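Aldose 1-epimerase (PDB 3NRE) probably interconverts the alpha and beta anomers of an aldose sugar, as a putative mutarotase of the galactose mutarotase superfamily. Local coordinates at residues F152-S155 and P156-I160; I213-Q217 and E218-I222; V95-D99 and D100-L104; W168-R171 and E172-A176. All coordinates share one frame; numbering follows the deposited sequence.

Contact 1. Residues F152-S155 and P156-I160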
loop_
_atom_site.group_PDB
_atom_site.type_symbol
_atom_site.label_atom_id
_atom_site.label_comp_id
_atom_site.label_asym_id
_atom_site.label_seq_id
_atom_site.Cartn_x
_atom_site.Cartn_y
_atom_site.Cartn_z
ATOM N N PHE A 152 9.733 3.975 0.496
ATOM C CA PHE A 152 10.717 4.653 -0.353
ATOM C C PHE A 152 11.893 5.172 0.467
ATOM O O PHE A 152 11.727 5.578 1.602
ATOM C CB PHE A 152 10.075 5.864 -1.005
ATOM C CG PHE A 152 8.970 5.527 -1.953
ATOM C CD1 PHE A 152 9.266 5.182 -3.262
ATOM C CD2 PHE A 152 7.669 5.503 -1.536
ATOM C CE1 PHE A 152 8.265 4.826 -4.152
ATOM C CE2 PHE A 152 6.644 5.183 -2.439
ATOM C CZ PHE A 152 6.944 4.864 -3.754
ATOM N N PRO A 153 13.101 5.255 -0.145
ATOM C CA PRO A 153 14.245 5.833 0.518
ATOM C C PRO A 153 13.932 7.287 0.839
ATOM O O PRO A 153 13.248 7.949 0.076
ATOM C CB PRO A 153 15.359 5.758 -0.522
ATOM C CG PRO A 153 14.786 4.881 -1.628
ATOM C CD PRO A 153 13.370 4.802 -1.516
ATOM N N LEU A 154 14.462 7.767 1.935
ATOM C CA LEU A 154 14.303 9.192 2.269
ATOM C C LEU A 154 15.621 9.869 2.465
ATOM O O LEU A 154 16.453 9.396 3.231
ATOM C CB LEU A 154 13.487 9.329 3.567
ATOM C CG LEU A 154 13.111 10.713 4.073
ATOM C CD1 LEU A 154 12.332 11.502 3.016
ATOM C CD2 LEU A 154 12.271 10.666 5.374
ATOM N N SER A 155 15.780 11.008 1.785
ATOM C CA SER A 155 16.934 11.869 1.891
ATOM C C SER A 155 16.454 13.252 2.321
ATOM O O SER A 155 15.292 13.592 2.050
ATOM C CB SER A 155 17.616 11.935 0.512
ATOM O OG SER A 155 18.352 13.114 0.350
ATOM N N PRO A 156 17.353 14.072 2.940
ATOM C CA PRO A 156 17.007 15.463 3.238
ATOM C C PRO A 156 16.553 16.167 1.978
ATOM O O PRO A 156 15.801 17.126 2.068
ATOM C CB PRO A 156 18.320 16.073 3.739
ATOM C CG PRO A 156 19.095 14.954 4.261
ATOM C CD PRO A 156 18.678 13.711 3.476
ATOM N N GLN A 157 16.999 15.674 0.808
ATOM C CA GLN A 157 16.692 16.368 -0.469
ATOM C C GLN A 157 15.392 15.830 -1.104
ATOM O O GLN A 157 14.912 16.438 -2.042
ATOM C CB GLN A 157 17.809 16.173 -1.494
ATOM C CG GLN A 157 19.212 16.258 -0.913
ATOM C CD GLN A 157 19.535 17.506 -0.208
ATOM O OE1 GLN A 157 18.936 18.562 -0.443
ATOM N NE2 GLN A 157 20.629 17.453 0.592
ATOM N N THR A 158 14.886 14.697 -0.671
ATOM C CA THR A 158 13.634 14.117 -1.255
ATOM C C THR A 158 12.436 15.081 -1.192
ATOM O O THR A 158 12.263 15.821 -0.204
ATOM C CB THR A 158 13.218 12.817 -0.512
ATOM O OG1 THR A 158 14.306 11.909 -0.485
ATOM C CG2 THR A 158 12.066 12.126 -1.203
ATOM N N ARG A 159 11.630 15.076 -2.259
ATOM C CA ARG A 159 10.407 15.877 -2.340
ATOM C C ARG A 159 9.327 15.007 -2.989
ATOM O O ARG A 159 9.627 14.186 -3.828
ATOM C CB ARG A 159 10.616 17.171 -3.154
ATOM C CG ARG A 159 11.727 18.116 -2.544
ATOM C CD ARG A 159 11.702 19.473 -3.154
ATOM N NE ARG A 159 11.545 19.430 -4.611
ATOM C CZ ARG A 159 11.175 20.479 -5.355
ATOM N NH1 ARG A 159 10.943 21.646 -4.776
ATOM N NH2 ARG A 159 11.043 20.356 -6.680
ATOM N N ILE A 160 8.085 15.162 -2.544
ATOM C CA ILE A 160 6.950 14.481 -3.171
ATOM C C ILE A 160 5.856 15.467 -3.571
ATOM O O ILE A 160 5.775 16.585 -3.038
ATOM C CB ILE A 160 6.320 13.418 -2.232
ATOM C CG1 ILE A 160 5.732 14.069 -0.983
ATOM C CG2 ILE A 160 7.372 12.382 -1.850
ATOM C CD1 ILE A 160 4.848 13.092 -0.150
HETATM O O HOH W 1 12.526 15.374 2.465
#

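Contact 2. Residues I213-Q217 and E218-I222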
loop_
_atom_site.group_PDB
_atom_site.type_symbol
_atom_site.label_atom_id
_atom_site.label_comp_id
_atom_site.label_asym_id
_atom_site.label_seq_id
_atom_site.Cartn_x
_atom_site.Cartn_y
_atom_site.Cartn_z
ATOM N N ILE A 213 7.686 11.085 -6.872
ATOM C CA ILE A 213 8.634 11.021 -5.790
ATOM C C ILE A 213 9.984 11.464 -6.373
ATOM O O ILE A 213 10.559 10.717 -7.158
ATOM C CB ILE A 213 8.744 9.585 -5.207
ATOM C CG1 ILE A 213 7.436 9.135 -4.530
ATOM C CG2 ILE A 213 9.854 9.474 -4.188
ATOM C CD1 ILE A 213 6.440 8.473 -5.481
ATOM N N GLU A 214 10.503 12.628 -5.962
ATOM C CA GLU A 214 11.757 13.125 -6.482
ATOM C C GLU A 214 12.920 12.804 -5.584
ATOM O O GLU A 214 12.854 13.094 -4.378
ATOM C CB GLU A 214 11.721 14.647 -6.657
ATOM C CG GLU A 214 10.650 15.092 -7.616
ATOM C CD GLU A 214 10.456 16.607 -7.679
ATOM O OE1 GLU A 214 11.200 17.376 -7.024
ATOM O OE2 GLU A 214 9.513 17.017 -8.378
ATOM N N GLN A 215 13.995 12.287 -6.190
ATOM C CA GLN A 215 15.192 11.861 -5.480
ATOM C C GLN A 215 16.366 12.631 -6.097
ATOM O O GLN A 215 17.245 12.071 -6.755
ATOM C CB GLN A 215 15.323 10.336 -5.569
ATOM C CG GLN A 215 14.123 9.561 -4.962
ATOM C CD GLN A 215 14.078 9.633 -3.446
ATOM O OE1 GLN A 215 14.729 10.513 -2.840
ATOM N NE2 GLN A 215 13.428 8.629 -2.807
ATOM N N PRO A 216 16.352 13.949 -5.911
ATOM C CA PRO A 216 17.311 14.778 -6.674
ATOM C C PRO A 216 18.795 14.483 -6.394
ATOM O O PRO A 216 19.640 14.701 -7.279
ATOM C CB PRO A 216 16.940 16.192 -6.272
ATOM C CG PRO A 216 16.175 16.123 -5.080
ATOM C CD PRO A 216 15.518 14.767 -5.020
ATOM N N GLN A 217 19.086 14.003 -5.183
ATOM C CA GLN A 217 20.461 13.663 -4.785
ATOM C C GLN A 217 21.053 12.536 -5.619
ATOM O O GLN A 217 22.301 12.434 -5.697
ATOM C CB GLN A 217 20.538 13.341 -3.276
ATOM C CG GLN A 217 19.916 12.038 -2.833
ATOM C CD GLN A 217 18.377 11.984 -2.905
ATOM O OE1 GLN A 217 17.695 12.981 -3.158
ATOM N NE2 GLN A 217 17.837 10.814 -2.659
ATOM N N GLU A 218 20.167 11.712 -6.205
ATOM C CA GLU A 218 20.487 10.568 -7.076
ATOM C C GLU A 218 20.153 10.889 -8.540
ATOM O O GLU A 218 20.338 10.041 -9.433
ATOM C CB GLU A 218 19.666 9.318 -6.700
ATOM C CG GLU A 218 19.830 8.738 -5.289
ATOM C CD GLU A 218 21.121 7.940 -5.121
ATOM O OE1 GLU A 218 21.994 8.006 -6.010
ATOM O OE2 GLU A 218 21.261 7.252 -4.093
ATOM N N GLY A 219 19.632 12.081 -8.789
ATOM C CA GLY A 219 19.220 12.502 -10.122
ATOM C C GLY A 219 18.039 11.812 -10.806
ATOM O O GLY A 219 17.897 11.928 -12.011
ATOM N N TYR A 220 17.171 11.120 -10.067
ATOM C CA TYR A 220 15.947 10.547 -10.675
ATOM C C TYR A 220 14.661 10.910 -9.902
ATOM O O TYR A 220 14.697 11.478 -8.787
ATOM C CB TYR A 220 16.078 9.036 -10.800
ATOM C CG TYR A 220 15.977 8.313 -9.473
ATOM C CD1 TYR A 220 14.765 7.902 -9.003
ATOM C CD2 TYR A 220 17.082 8.101 -8.670
ATOM C CE1 TYR A 220 14.638 7.252 -7.808
ATOM C CE2 TYR A 220 16.967 7.444 -7.442
ATOM C CZ TYR A 220 15.743 7.050 -7.004
ATOM O OH TYR A 220 15.552 6.410 -5.794
ATOM N N ALA A 221 13.532 10.596 -10.527
ATOM C CA ALA A 221 12.226 10.680 -9.890
ATOM C C ALA A 221 11.516 9.370 -10.226
ATOM O O ALA A 221 11.837 8.727 -11.234
ATOM C CB ALA A 221 11.422 11.854 -10.407
ATOM N N ILE A 222 10.553 9.003 -9.397
ATOM C CA ILE A 222 9.652 7.876 -9.645
ATOM C C ILE A 222 8.272 8.447 -9.836
ATOM O O ILE A 222 7.837 9.271 -9.029
ATOM C CB ILE A 222 9.582 6.891 -8.450
ATOM C CG1 ILE A 222 10.919 6.193 -8.268
ATOM C CG2 ILE A 222 8.454 5.867 -8.642
ATOM C CD1 ILE A 222 10.848 5.013 -7.350
HETATM O O HOH W 2 12.967 6.309 -4.640
#

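Contact 3. Residues V95-D99 and D100-L104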
loop_
_atom_site.group_PDB
_atom_site.type_symbol
_atom_site.label_atom_id
_atom_site.label_comp_id
_atom_site.label_asym_id
_atom_site.label_seq_id
_atom_site.Cartn_x
_atom_site.Cartn_y
_atom_site.Cartn_z
ATOM N N VAL A 95 2.260 -18.976 -9.436
ATOM C CA VAL A 95 1.627 -19.620 -10.620
ATOM C C VAL A 95 2.353 -19.308 -11.943
ATOM O O VAL A 95 2.121 -19.964 -12.978
ATOM C CB VAL A 95 0.113 -19.295 -10.706
ATOM C CG1 VAL A 95 -0.596 -19.942 -9.525
ATOM C CG2 VAL A 95 -0.117 -17.799 -10.735
ATOM N N SER A 96 3.225 -18.305 -11.971
ATOM C CA SER A 96 4.048 -18.023 -13.148
ATOM C C SER A 96 5.252 -17.200 -12.779
ATOM O O SER A 96 5.149 -16.328 -11.926
ATOM C CB SER A 96 3.293 -17.245 -14.262
ATOM O OG SER A 96 3.141 -15.831 -13.984
ATOM N N HIS A 97 6.365 -17.481 -13.456
ATOM C CA HIS A 97 7.589 -16.713 -13.262
ATOM C C HIS A 97 8.381 -16.795 -14.526
ATOM O O HIS A 97 8.759 -17.867 -14.957
ATOM C CB HIS A 97 8.384 -17.265 -12.068
ATOM C CG HIS A 97 9.647 -16.507 -11.750
ATOM N ND1 HIS A 97 10.669 -17.075 -11.001
ATOM C CD2 HIS A 97 10.057 -15.245 -12.045
ATOM C CE1 HIS A 97 11.639 -16.197 -10.844
ATOM N NE2 HIS A 97 11.312 -15.077 -11.467
ATOM N N SER A 98 8.612 -15.641 -15.124
ATOM C CA SER A 98 9.459 -15.530 -16.292
ATOM C C SER A 98 10.521 -14.488 -16.016
ATOM O O SER A 98 10.586 -13.948 -14.913
ATOM C CB SER A 98 8.628 -15.133 -17.524
ATOM O OG SER A 98 8.387 -13.740 -17.535
ATOM N N ASP A 99 11.356 -14.197 -17.000
ATOM C CA ASP A 99 12.413 -13.228 -16.780
ATOM C C ASP A 99 11.934 -11.850 -16.310
ATOM O O ASP A 99 12.595 -11.250 -15.480
ATOM C CB ASP A 99 13.309 -13.099 -18.018
ATOM C CG ASP A 99 14.191 -14.329 -18.222
ATOM O OD1 ASP A 99 14.348 -15.153 -17.267
ATOM O OD2 ASP A 99 14.738 -14.450 -19.334
ATOM N N ASP A 100 10.788 -11.388 -16.800
ATOM C CA ASP A 100 10.301 -10.037 -16.488
ATOM C C ASP A 100 8.864 -10.015 -15.954
ATOM O O ASP A 100 8.266 -8.940 -15.883
ATOM C CB ASP A 100 10.420 -9.136 -17.738
ATOM C CG ASP A 100 9.621 -9.670 -18.944
ATOM O OD1 ASP A 100 8.820 -10.621 -18.789
ATOM O OD2 ASP A 100 9.814 -9.151 -20.073
ATOM N N SER A 101 8.314 -11.177 -15.584
ATOM C CA SER A 101 6.988 -11.259 -14.963
ATOM C C SER A 101 6.845 -12.359 -13.895
ATOM O O SER A 101 7.539 -13.393 -13.898
ATOM C CB SER A 101 5.905 -11.459 -16.037
ATOM O OG SER A 101 5.915 -12.802 -16.481
ATOM N N LEU A 102 5.938 -12.100 -12.957
ATOM C CA LEU A 102 5.660 -12.996 -11.857
ATOM C C LEU A 102 4.182 -12.843 -11.493
ATOM O O LEU A 102 3.638 -11.737 -11.533
ATOM C CB LEU A 102 6.525 -12.600 -10.627
ATOM C CG LEU A 102 6.335 -13.457 -9.371
ATOM C CD1 LEU A 102 6.990 -14.825 -9.518
ATOM C CD2 LEU A 102 6.907 -12.740 -8.162
ATOM N N CYS A 103 3.548 -13.957 -11.150
ATOM C CA CYS A 103 2.211 -13.978 -10.592
ATOM C C CYS A 103 2.134 -14.922 -9.381
ATOM O O CYS A 103 2.573 -16.075 -9.421
ATOM C CB CYS A 103 1.198 -14.408 -11.660
ATOM S SG CYS A 103 -0.499 -14.244 -11.037
ATOM N N LEU A 104 1.632 -14.373 -8.272
ATOM C CA LEU A 104 1.400 -15.081 -7.045
ATOM C C LEU A 104 -0.102 -15.046 -6.705
ATOM O O LEU A 104 -0.805 -14.086 -7.034
ATOM C CB LEU A 104 2.103 -14.382 -5.892
ATOM C CG LEU A 104 3.585 -14.078 -6.033
ATOM C CD1 LEU A 104 4.118 -13.284 -4.819
ATOM C CD2 LEU A 104 4.381 -15.367 -6.217
#

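Contact 4. Residues W168-R171 and E172-A176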
loop_
_atom_site.group_PDB
_atom_site.type_symbol
_atom_site.label_atom_id
_atom_site.label_comp_id
_atom_site.label_asym_id
_atom_site.label_seq_id
_atom_site.Cartn_x
_atom_site.Cartn_y
_atom_site.Cartn_z
ATOM N N TRP A 168 -7.248 13.714 6.847
ATOM C CA TRP A 168 -7.748 13.347 8.182
ATOM C C TRP A 168 -6.652 13.559 9.204
ATOM O O TRP A 168 -5.530 13.033 9.054
ATOM C CB TRP A 168 -8.186 11.883 8.219
ATOM C CG TRP A 168 -9.418 11.613 7.392
ATOM C CD1 TRP A 168 -10.708 11.749 7.811
ATOM C CD2 TRP A 168 -9.493 11.204 6.027
ATOM N NE1 TRP A 168 -11.572 11.411 6.817
ATOM C CE2 TRP A 168 -10.860 11.094 5.700
ATOM C CE3 TRP A 168 -8.545 10.939 5.036
ATOM C CZ2 TRP A 168 -11.303 10.713 4.442
ATOM C CZ3 TRP A 168 -8.977 10.558 3.792
ATOM C CH2 TRP A 168 -10.346 10.451 3.495
ATOM N N LEU A 169 -6.978 14.256 10.263
ATOM C CA LEU A 169 -6.072 14.420 11.355
ATOM C C LEU A 169 -5.877 13.007 11.918
ATOM O O LEU A 169 -6.781 12.153 11.838
ATOM C CB LEU A 169 -6.676 15.342 12.425
ATOM C CG LEU A 169 -6.559 16.849 12.187
ATOM C CD1 LEU A 169 -7.191 17.259 10.882
ATOM C CD2 LEU A 169 -7.228 17.557 13.356
ATOM N N GLU A 170 -4.734 12.767 12.515
ATOM C CA GLU A 170 -4.532 11.509 13.222
ATOM C C GLU A 170 -5.112 11.691 14.643
ATOM O O GLU A 170 -4.930 12.730 15.276
ATOM C CB GLU A 170 -3.045 11.155 13.296
ATOM C CG GLU A 170 -2.765 9.774 13.893
ATOM C CD GLU A 170 -1.266 9.489 14.063
ATOM O OE1 GLU A 170 -0.460 10.426 13.946
ATOM O OE2 GLU A 170 -0.939 8.342 14.392
ATOM N N ARG A 171 -5.804 10.664 15.132
ATOM C CA ARG A 171 -6.259 10.646 16.481
ATOM C C ARG A 171 -5.609 9.482 17.251
ATOM O O ARG A 171 -4.591 8.922 16.814
ATOM C CB ARG A 171 -7.813 10.683 16.546
ATOM C CG ARG A 171 -8.513 9.474 15.922
ATOM C CD ARG A 171 -10.030 9.526 16.092
ATOM N NE ARG A 171 -10.718 8.476 15.346
ATOM C CZ ARG A 171 -11.586 7.614 15.875
ATOM N NH1 ARG A 171 -11.887 7.661 17.144
ATOM N NH2 ARG A 171 -12.137 6.701 15.089
ATOM N N GLU A 172 -6.183 9.118 18.390
ATOM C CA GLU A 172 -5.670 8.024 19.182
ATOM C C GLU A 172 -5.699 6.671 18.431
ATOM O O GLU A 172 -6.443 6.471 17.429
ATOM C CB GLU A 172 -6.437 7.964 20.514
ATOM C CG GLU A 172 -6.354 9.247 21.324
ATOM C CD GLU A 172 -7.457 10.319 21.000
ATOM O OE1 GLU A 172 -8.243 10.110 20.032
ATOM O OE2 GLU A 172 -7.536 11.331 21.719
ATOM N N GLN A 173 -4.848 5.733 18.887
ATOM C CA GLN A 173 -4.796 4.362 18.315
ATOM C C GLN A 173 -4.405 4.314 16.832
ATOM O O GLN A 173 -4.711 3.362 16.118
ATOM C CB GLN A 173 -6.131 3.653 18.510
ATOM C CG GLN A 173 -6.574 3.492 19.960
ATOM C CD GLN A 173 -7.836 2.620 20.050
ATOM O OE1 GLN A 173 -8.942 3.083 19.759
ATOM N NE2 GLN A 173 -7.681 1.415 20.495
ATOM N N TRP A 174 -3.711 5.365 16.384
ATOM C CA TRP A 174 -3.252 5.466 14.986
ATOM C C TRP A 174 -4.363 5.613 13.982
ATOM O O TRP A 174 -4.162 5.403 12.801
ATOM C CB TRP A 174 -2.311 4.337 14.597
ATOM C CG TRP A 174 -1.149 4.268 15.417
ATOM C CD1 TRP A 174 -0.333 5.320 15.789
ATOM C CD2 TRP A 174 -0.638 3.121 16.036
ATOM N NE1 TRP A 174 0.658 4.877 16.621
ATOM C CE2 TRP A 174 0.496 3.520 16.791
ATOM C CE3 TRP A 174 -1.043 1.782 16.061
ATOM C CZ2 TRP A 174 1.248 2.619 17.545
ATOM C CZ3 TRP A 174 -0.276 0.865 16.814
ATOM C CH2 TRP A 174 0.844 1.296 17.549
ATOM N N LEU A 175 -5.554 5.974 14.446
ATOM C CA LEU A 175 -6.729 5.994 13.623
ATOM C C LEU A 175 -6.885 7.357 12.928
ATOM O O LEU A 175 -6.524 8.400 13.451
ATOM C CB LEU A 175 -8.014 5.775 14.468
ATOM C CG LEU A 175 -8.227 4.370 15.065
ATOM C CD1 LEU A 175 -9.354 4.333 16.042
ATOM C CD2 LEU A 175 -8.407 3.322 13.992
ATOM N N ALA A 176 -7.462 7.315 11.750
ATOM C CA ALA A 176 -7.960 8.543 11.114
ATOM C C ALA A 176 -9.036 9.241 11.950
ATOM O O ALA A 176 -9.986 8.594 12.430
ATOM C CB ALA A 176 -8.482 8.225 9.738
HETATM O O HOH W 3 -2.232 7.824 17.323
HETATM O O HOH W 4 -10.464 9.034 19.425
HETATM O O HOH W 5 -10.916 6.013 12.399
#

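Contact 1. Residues F152-S155 and P156-I160
Ser155 and Thr158 grip each other through both backbone and side chain, a compact example of how a short connection can be closed by its own polar groups. Two hydrogen bonds link the pair, and a third ties Ser155 to Gln157. The amide of Ser155 donates to Thr158 OG1 (N to OG1, 2.9 Å), and Thr158 N returns a bond to Ser155 O at 3.0 Å, approaching from above the carbonyl plane. Ser155 OG in turn accepts Gln157 N at 2.9 Å and 165°. Ser155 CB-OG turns away from the backbone N (chi1 155°), which carries the hydroxyl across the start of the bend to that amide. The pattern is a type I beta turn from Ser155 to Thr158 with an ST turn nested in it, at the point where the chain leaves strand 142-153 of one beta sheet and enters strand 159-162 of another. Thr158 OG1 has a further partner, the side-chain oxygen of Gln215. Water adds a bridge: one molecule donates to Thr158 O at 2.7 Å and, weakly, to Ser155 O. Apolar contact is slight, with Leu154 CD1 resting 3.9 Å from Thr158 CB where the two side chains cross at about a right angle.

Contact 2. Residues I213-Q217 and E218-I222
Glu218 faces Gln215 at the tip of a beta hairpin that joins strand 210-215 to strand 220-227 through a G1 beta bulge, a textbook way of reversing an antiparallel pair. Glu218 N donates to Gln215 O at 3.0 Å, coming from above the carbonyl plane. Gly219 comes next, with a positive phi of 67° that favours glycine; together with Tyr220 it stands opposite the single residue Gln215 and forms the bulge. Its amide makes a weak bond to Pro216 O. Tyr220 then restores the strand pairing: its carbonyl O accepts Gln215 N at 2.8 Å, while its own N reaches Gln215 O only weakly. The phenol side chain lies alongside that of Gln215, pointing the same way. Its CG sits between the backbone N and the carbonyl carbon (chi1 73°), and this brings one ring face under Gln215 CB, which is displaced toward the rim, in a CH-pi contact of 3.8 Å from CB to the ring centroid. A water bridges Tyr220 OH and Gln215 NE2. The amide of Gln215 is held further by Thr158 and Pro153 at OE1 and NE2 respectively, and Gln217 NE2 also donates to OE1, so the group has little freedom to rotate. Ala221, on the same side of the sheet as Glu214, places its CA 3.2 Å from Ile213 O in a CA-H...O contact. Ile222 finishes the pairing with two backbone bonds to Ile213, and the straighter runs from Ile213 N to Ile222 O at 2.8 Å and 177°.

Contact 3. Residues V95-D99 and D100-L104
The imidazole of His97 meets Ser101 at its edge, with Ser101 O near the ring plane and 3.6 Å from CD2, while Leu102 CD1 approaches the ring obliquely; beyond the pair, Tyr5 packs against His97 edge-to-face and Thr6 O takes up NE2. The ring belongs to a tight beta hairpin of strands 93-97 and 101-109 at the outer margin of the nine-stranded antiparallel sheet. A chi1 of -178° swings the imidazole beside the carbonyl carbon, turning its CD2 edge toward Ser101 O and leaving His97 CG 3.9 Å from Leu102 CD1. His97 CB lies 3.8 Å from Leu102 CD1, on the face that both residues share. Near the turn, Ser98 N donates to Ser101 O at 2.8 Å, almost straight at 172°. The two serine hydroxyls meet OG to OG beside the turn, but Ser98 was modelled in two conformers and this link is doubtful. Farther along, Cys103 N donates to Ser96 O at 3.0 Å. The carbonyl of Cys103 then faces two successive residues, the signature of a classic beta bulge: Val95 N binds Cys103 O at 2.9 Å, and Ser96 N reaches the same oxygen weakly. An apolar touch accompanies the bulge, Val95 CG2 lying 3.6 Å from Cys103 SG.

Contact 4. Residues W168-R171 and E172-A176
Strand 166-170 passes into strand 176-180 through a turn close to type I' from Glu172 to Leu175, where Leu175 N donates to Glu172 O at 3.2 Å and Gln173 and Trp174 both have positive phi; one arginine can brace such a reversal. Arg171 does this twice over. Its backbone N donates to Leu175 O at 2.9 Å, with the N-H...O angle at 176°, and its side chain then reaches on to Ala176, where NE donates to the carbonyl O at 3.0 Å. That oxygen lies in the guanidinium plane, whereas the NE stands above the carbonyl plane. The extended run from CG to NE (chi2 177°) is what carries the group this far along the turn. Leu175 CD1 sits over one guanidinium face, toward its rim, 3.8 Å from NH2. Elsewhere in the turn, Glu170 lies alongside Trp174 and sets OE2 at the edge of the indole, 3.4 Å from CD1, with carboxylate and ring planes 31° apart. Asn201 and Trp199 hold OE2 and OE1 by hydrogen bonds. A water joins Glu170 OE2, Arg171 O and Trp174 N, the last at 3.0 Å. At the base, Trp168 CB meets Ala176 CB at 4.0 Å. Arg171 NH1 stays 5.3 Å from Glu172 OE1; a water that accepts from NH1 and donates to OE1 stands in for a direct salt bridge, so any attraction probably acts through space and through that water.

How the contacts relate
Contacts 1 and 2 form one neighbourhood, their centres about 8 Å apart: strands 159-162 and 210-215 are sheet neighbours, and the side chain of Gln215 ties the hairpin to the end of strand 142-153 and to the turn after it. Contact 2 is the buried member, combining strand pairing with ring packing, whereas contact 1 is a surface turn closed by polar groups. Contact 3 is another surface hairpin, at the far margin of the same nine-stranded sheet; its bulge is classic rather than G1. Contact 4, partly buried, lies across the chain's centre from contact 3, about 38 Å between centres, and adds a charged side chain and waters to a short end of strand pairing.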